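Local coordinates for 3-hydroxyacyl-CoA dehydrogenase (Burkholderia thailandensis, PDB 4XGN), which probably catalyses the NAD-dependent oxidation of 3-hydroxyacyl-CoA to 3-oxoacyl-CoA, as a member of the short-chain dehydrogenase family, at residues K81-G93 against N137-T151. Sequence-based numbering, arbitrary orientation.
With NAD (nicotinamide-adenine-dinucleotide), chain I.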
loop_
_atom_site.group_PDB
_atom_site.type_symbol
_atom_site.label_atom_id
_atom_site.label_comp_id
_atom_site.label_asym_id
_atom_site.label_seq_id
_atom_site.Cartn_x
_atom_site.Cartn_y
_atom_site.Cartn_z
ATOM N N LYS A 81 33.797 16.066 11.242
ATOM C CA LYS A 81 34.849 17.095 11.378
ATOM C C LYS A 81 34.264 18.492 11.234
ATOM O O LYS A 81 34.653 19.406 11.962
ATOM C CB LYS A 81 35.930 16.899 10.306
ATOM C CG LYS A 81 37.138 17.807 10.502
ATOM C CD LYS A 81 38.147 17.688 9.377
ATOM C CE LYS A 81 39.161 18.809 9.547
ATOM N NZ LYS A 81 40.089 18.809 8.386
ATOM N N LEU A 82 33.326 18.657 10.297
ATOM C CA LEU A 82 32.697 19.965 10.040
ATOM C C LEU A 82 31.824 20.483 11.189
ATOM O O LEU A 82 31.799 21.699 11.434
ATOM C CB LEU A 82 31.940 19.958 8.701
ATOM C CG LEU A 82 31.364 21.246 8.154
ATOM C CD1 LEU A 82 32.446 22.266 7.875
ATOM C CD2 LEU A 82 30.600 21.002 6.886
ATOM N N GLY A 83 31.188 19.587 11.921
ATOM C CA GLY A 83 30.273 19.949 12.981
ATOM C C GLY A 83 29.426 18.766 13.395
ATOM O O GLY A 83 29.828 17.616 13.184
ATOM N N THR A 84 28.269 19.025 13.969
ATOM C CA THR A 84 27.426 17.944 14.471
ATOM C C THR A 84 26.529 17.468 13.329
ATOM O O THR A 84 25.715 18.220 12.803
ATOM C CB THR A 84 26.584 18.387 15.681
ATOM O OG1 THR A 84 27.492 18.821 16.688
ATOM C CG2 THR A 84 25.739 17.217 16.224
ATOM N N LEU A 85 26.720 16.213 12.942
ATOM C CA LEU A 85 26.001 15.647 11.793
ATOM C C LEU A 85 24.585 15.357 12.273
ATOM O O LEU A 85 24.424 14.490 13.120
ATOM C CB LEU A 85 26.678 14.382 11.337
ATOM C CG LEU A 85 25.948 13.525 10.275
ATOM C CD1 LEU A 85 25.675 14.320 8.992
ATOM C CD2 LEU A 85 26.692 12.220 10.004
ATOM N N ARG A 86 23.589 16.106 11.787
ATOM C CA ARG A 86 22.182 15.884 12.185
ATOM C C ARG A 86 21.324 15.297 11.093
ATOM O O ARG A 86 20.209 14.839 11.404
ATOM C CB ARG A 86 21.501 17.179 12.657
ATOM C CG ARG A 86 22.004 17.692 13.969
ATOM C CD ARG A 86 21.734 16.721 15.120
ATOM N NE ARG A 86 22.002 17.426 16.392
ATOM C CZ ARG A 86 22.197 16.841 17.567
ATOM N NH1 ARG A 86 22.175 15.518 17.725
ATOM N NH2 ARG A 86 22.447 17.625 18.607
ATOM N N GLY A 87 21.793 15.303 9.834
ATOM C CA GLY A 87 20.984 14.744 8.756
ATOM C C GLY A 87 21.773 14.164 7.638
ATOM O O GLY A 87 22.862 14.670 7.304
ATOM N N LEU A 88 21.218 13.085 7.070
ATOM C CA LEU A 88 21.709 12.464 5.844
ATOM C C LEU A 88 20.553 12.481 4.833
ATOM O O LEU A 88 19.396 12.157 5.193
ATOM C CB LEU A 88 22.139 11.016 6.070
ATOM C CG LEU A 88 22.369 10.137 4.835
ATOM C CD1 LEU A 88 23.602 10.634 4.115
ATOM C CD2 LEU A 88 22.563 8.680 5.210
ATOM N N VAL A 89 20.845 12.925 3.613
ATOM C CA VAL A 89 19.906 12.914 2.522
ATOM C C VAL A 89 20.509 12.124 1.409
ATOM O O VAL A 89 21.555 12.535 0.851
ATOM C CB VAL A 89 19.534 14.334 2.072
ATOM C CG1 VAL A 89 18.456 14.285 1.024
ATOM C CG2 VAL A 89 19.086 15.174 3.284
ATOM N N ASN A 90 19.914 10.963 1.147
ATOM C CA ASN A 90 20.377 10.078 0.067
ATOM C C ASN A 90 19.712 10.445 -1.250
ATOM O O ASN A 90 18.535 10.121 -1.441
ATOM C CB ASN A 90 20.076 8.622 0.380
ATOM C CG ASN A 90 20.873 8.093 1.537
ATOM O OD1 ASN A 90 22.090 7.977 1.449
ATOM N ND2 ASN A 90 20.223 7.810 2.636
ATOM N N CYS A 91 20.428 11.141 -2.122
ATOM C CA CYS A 91 19.954 11.457 -3.471
ATOM C C CYS A 91 20.776 10.811 -4.611
ATOM O O CYS A 91 20.312 10.823 -5.743
ATOM C CB CYS A 91 19.865 12.954 -3.711
ATOM S SG CYS A 91 18.662 13.800 -2.665
ATOM N N ALA A 92 21.931 10.217 -4.335
ATOM C CA ALA A 92 22.689 9.524 -5.355
ATOM C C ALA A 92 21.852 8.391 -5.976
ATOM O O ALA A 92 21.323 7.568 -5.269
ATOM C CB ALA A 92 23.938 8.923 -4.771
ATOM N N GLY A 93 21.729 8.410 -7.289
ATOM C CA GLY A 93 20.953 7.399 -7.977
ATOM C C GLY A 93 21.115 7.524 -9.465
ATOM O O GLY A 93 21.551 8.576 -9.951
ATOM N N ASN A 137 25.979 11.095 18.848
ATOM C CA ASN A 137 25.677 12.468 19.167
ATOM C C ASN A 137 24.899 12.501 20.472
ATOM O O ASN A 137 24.241 11.527 20.856
ATOM C CB ASN A 137 24.765 13.137 18.126
ATOM C CG ASN A 137 25.436 13.380 16.782
ATOM O OD1 ASN A 137 26.654 13.525 16.690
ATOM N ND2 ASN A 137 24.623 13.438 15.722
ATOM N N GLU A 138 24.970 13.639 21.133
ATOM C CA GLU A 138 23.998 13.978 22.152
ATOM C C GLU A 138 22.659 14.323 21.491
ATOM O O GLU A 138 22.654 14.935 20.433
ATOM C CB GLU A 138 24.512 15.143 22.983
ATOM C CG GLU A 138 25.769 14.779 23.764
ATOM C CD GLU A 138 25.539 13.647 24.765
ATOM O OE1 GLU A 138 24.511 13.669 25.505
ATOM O OE2 GLU A 138 26.406 12.745 24.817
ATOM N N PRO A 139 21.527 13.909 22.094
ATOM C CA PRO A 139 20.258 14.324 21.503
ATOM C C PRO A 139 20.068 15.844 21.406
ATOM O O PRO A 139 20.487 16.588 22.303
ATOM C CB PRO A 139 19.213 13.704 22.453
ATOM C CG PRO A 139 19.894 12.540 23.070
ATOM C CD PRO A 139 21.319 12.980 23.225
ATOM N N ALA A 140 19.461 16.296 20.315
ATOM C CA ALA A 140 18.919 17.642 20.216
ATOM C C ALA A 140 17.795 17.865 21.268
ATOM O O ALA A 140 17.328 16.916 21.882
ATOM C CB ALA A 140 18.363 17.867 18.816
ATOM N N PRO A 141 17.366 19.122 21.474
ATOM C CA PRO A 141 16.340 19.347 22.513
ATOM C C PRO A 141 15.013 18.633 22.260
ATOM O O PRO A 141 14.327 18.262 23.224
ATOM C CB PRO A 141 16.196 20.888 22.531
ATOM C CG PRO A 141 17.542 21.390 22.087
ATOM C CD PRO A 141 18.037 20.378 21.071
ATOM N N THR A 142 14.686 18.388 20.977
ATOM C CA THR A 142 13.485 17.645 20.590
ATOM C C THR A 142 13.653 16.150 20.739
ATOM O O THR A 142 12.684 15.408 20.715
ATOM C CB THR A 142 13.047 17.980 19.154
ATOM O OG1 THR A 142 14.198 18.120 18.312
ATOM C CG2 THR A 142 12.242 19.285 19.137
ATOM N N GLY A 143 14.891 15.708 20.896
ATOM C CA GLY A 143 15.172 14.350 21.315
ATOM C C GLY A 143 15.957 13.632 20.267
ATOM O O GLY A 143 16.540 12.606 20.572
ATOM N N GLU A 144 15.966 14.142 19.028
ATOM C CA GLU A 144 16.639 13.416 17.930
ATOM C C GLU A 144 18.142 13.503 18.056
ATOM O O GLU A 144 18.659 14.577 18.317
ATOM C CB GLU A 144 16.327 13.966 16.527
ATOM C CG GLU A 144 14.893 13.839 16.030
ATOM C CD GLU A 144 14.052 15.069 16.229
ATOM O OE1 GLU A 144 14.430 15.918 17.027
ATOM O OE2 GLU A 144 12.987 15.156 15.597
ATOM N N ARG A 145 18.819 12.403 17.806
ATOM C CA ARG A 145 20.251 12.465 17.511
ATOM C C ARG A 145 20.515 12.826 16.032
ATOM O O ARG A 145 21.560 13.383 15.689
ATOM C CB ARG A 145 20.938 11.188 17.908
ATOM C CG ARG A 145 21.029 10.945 19.382
ATOM C CD ARG A 145 21.971 9.790 19.721
ATOM N NE ARG A 145 22.134 9.654 21.167
ATOM C CZ ARG A 145 21.239 9.102 21.986
ATOM N NH1 ARG A 145 20.088 8.594 21.529
ATOM N NH2 ARG A 145 21.491 9.084 23.295
ATOM N N GLY A 146 19.583 12.460 15.157
ATOM C CA GLY A 146 19.627 12.825 13.760
ATOM C C GLY A 146 18.465 12.245 12.984
ATOM O O GLY A 146 17.618 11.611 13.565
ATOM N N VAL A 147 18.406 12.546 11.692
ATOM C CA VAL A 147 17.312 12.161 10.847
ATOM C C VAL A 147 17.898 11.777 9.518
ATOM O O VAL A 147 18.849 12.410 9.053
ATOM C CB VAL A 147 16.364 13.344 10.631
ATOM C CG1 VAL A 147 15.233 12.992 9.659
ATOM C CG2 VAL A 147 15.831 13.823 11.970
ATOM N N ILE A 148 17.380 10.700 8.940
ATOM C CA ILE A 148 17.865 10.158 7.679
ATOM C C ILE A 148 16.719 10.236 6.687
ATOM O O ILE A 148 15.639 9.747 6.988
ATOM C CB ILE A 148 18.315 8.700 7.865
ATOM C CG1 ILE A 148 19.556 8.707 8.722
ATOM C CG2 ILE A 148 18.517 7.992 6.514
ATOM C CD1 ILE A 148 20.136 7.415 9.198
ATOM N N VAL A 149 16.975 10.815 5.527
ATOM C CA VAL A 149 15.997 10.910 4.450
ATOM C C VAL A 149 16.570 10.247 3.201
ATOM O O VAL A 149 17.671 10.556 2.784
ATOM C CB VAL A 149 15.659 12.359 4.114
ATOM C CG1 VAL A 149 14.616 12.426 3.007
ATOM C CG2 VAL A 149 15.124 13.084 5.356
ATOM N N SER A 150 15.841 9.302 2.632
ATOM C CA SER A 150 16.245 8.648 1.383
ATOM C C SER A 150 15.255 8.934 0.272
ATOM O O SER A 150 14.118 9.375 0.519
ATOM C CB SER A 150 16.409 7.183 1.604
ATOM O OG SER A 150 17.363 6.890 2.610
ATOM N N THR A 151 15.724 8.727 -0.965
ATOM C CA THR A 151 14.916 9.016 -2.134
ATOM C C THR A 151 14.572 7.719 -2.826
ATOM O O THR A 151 15.446 6.999 -3.329
ATOM C CB THR A 151 15.630 9.968 -3.117
ATOM O OG1 THR A 151 16.194 11.099 -2.402
ATOM C CG2 THR A 151 14.657 10.430 -4.179
HETATM P PA NAD I . 20.821 13.801 -11.057
HETATM O O1A NAD I . 21.352 12.892 -12.106
HETATM O O2A NAD I . 20.690 15.253 -11.396
HETATM O O5B NAD I . 21.672 13.673 -9.703
HETATM C C5B NAD I . 22.124 12.421 -9.236
HETATM C C4B NAD I . 23.512 12.599 -8.598
HETATM O O4B NAD I . 23.823 11.357 -8.219
HETATM C C3B NAD I . 24.575 13.015 -9.647
HETATM O O3B NAD I . 25.235 14.202 -9.353
HETATM C C2B NAD I . 25.435 11.738 -9.653
HETATM O O2B NAD I . 26.803 12.034 -10.116
HETATM C C1B NAD I . 25.315 11.199 -8.443
HETATM N N9A NAD I . 25.602 9.798 -8.420
HETATM C C8A NAD I . 25.248 8.818 -9.310
HETATM N N7A NAD I . 25.805 7.622 -8.928
HETATM C C5A NAD I . 26.456 7.900 -7.807
HETATM C C6A NAD I . 27.182 7.090 -6.974
HETATM N N6A NAD I . 27.497 5.706 -7.123
HETATM N N1A NAD I . 27.746 7.622 -5.879
HETATM C C2A NAD I . 27.611 8.951 -5.579
HETATM N N3A NAD I . 26.873 9.761 -6.393
HETATM C C4A NAD I . 26.335 9.206 -7.500
HETATM O O3 NAD I . 19.367 13.163 -10.817
HETATM P PN NAD I . 18.307 13.631 -9.672
HETATM O O1N NAD I . 17.020 13.858 -10.395
HETATM O O2N NAD I . 18.756 14.793 -8.800
HETATM O O5D NAD I . 18.168 12.292 -8.770
HETATM C C5D NAD I . 18.198 12.324 -7.345
HETATM C C4D NAD I . 17.479 11.182 -6.734
HETATM O O4D NAD I . 16.160 11.373 -7.035
HETATM C C3D NAD I . 17.879 9.823 -7.360
HETATM O O3D NAD I . 17.890 8.828 -6.431
HETATM C C2D NAD I . 16.723 9.655 -8.386
HETATM O O2D NAD I . 16.592 8.223 -8.815
HETATM C C1D NAD I . 15.661 10.077 -7.731
HETATM N N1N NAD I . 14.479 10.484 -8.482
HETATM C C2N NAD I . 14.505 11.429 -9.481
HETATM C C3N NAD I . 13.361 11.796 -10.178
HETATM C C7N NAD I . 13.359 12.784 -11.306
HETATM O O7N NAD I . 12.381 12.869 -12.010
HETATM N N7N NAD I . 14.473 13.639 -11.519
HETATM C C4N NAD I . 12.141 11.184 -9.817
HETATM C C5N NAD I . 12.106 10.268 -8.796
HETATM C C6N NAD I . 13.261 9.924 -8.127
HETATM O O HOH W 1 28.295 14.363 14.690
HETATM O O HOH W 2 22.540 18.592 21.633
#
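Strands 85-90 and 146-151 are neighbours in the parallel sheet of the Rossmann fold, and a ladder of hydrogen bonds that runs from Val147 N to Arg86 O, Leu88 N to Val147 O, Val149 N to Leu88 O and Asn90 N to Val149 O ties them together. At the N-terminal end of the ladder, the side chain of Arg86 reaches into the loop that leads to strand 146-151. Its chain, bent at chi2 (-63°), brings the guanidinium edge-on to Glu138 O, which accepts from NH1 at 2.8 Å and, in a longer bond, from NH2 at 3.3 Å. The same Arg86 NH1 donates to Arg145 O at 3.0 Å from above the carbonyl plane, while Asn137 ND2 reaches that oxygen from the opposite face. Two acceptors in its plane and two methyls, Thr84 CG2 over the centre of one face and Ala140 CB toward the rim of the other, hold the Arg86 guanidinium in position. Asn137 ND2 also donates to Leu85 O at 2.8 Å, and a water joins Asn137 OD1 to Leu85 N, so the amide is tied to the backbone of Leu85 directly through ND2 and, through the water, by OD1.

Strand 85-90 is the central strand of the classical 3-2-1-4-5-6-7 order, and 146-151 is next to it; helix 109-135 makes the crossover between the two. Against that helix lie Asn90 and Ser150, whose side chains are joined by a hydrogen bond from Asn90 ND2 to Ser150 OG at 3.0 Å, tilted from the amide plane. On the other face Val89 and Val147 pack on Phe239. At the C-terminal ends, Thr151 OG1, which is also hydrogen-bonded to Tyr231 OH, donates to Asn90 O at 2.7 Å. With OG1 anti to the carbonyl carbon (chi1 -47°), Thr151 CG2 is left anti to the backbone N and meets NAD O4D at 3.4 Å, while Ala92 CB touches the adenine at N3A.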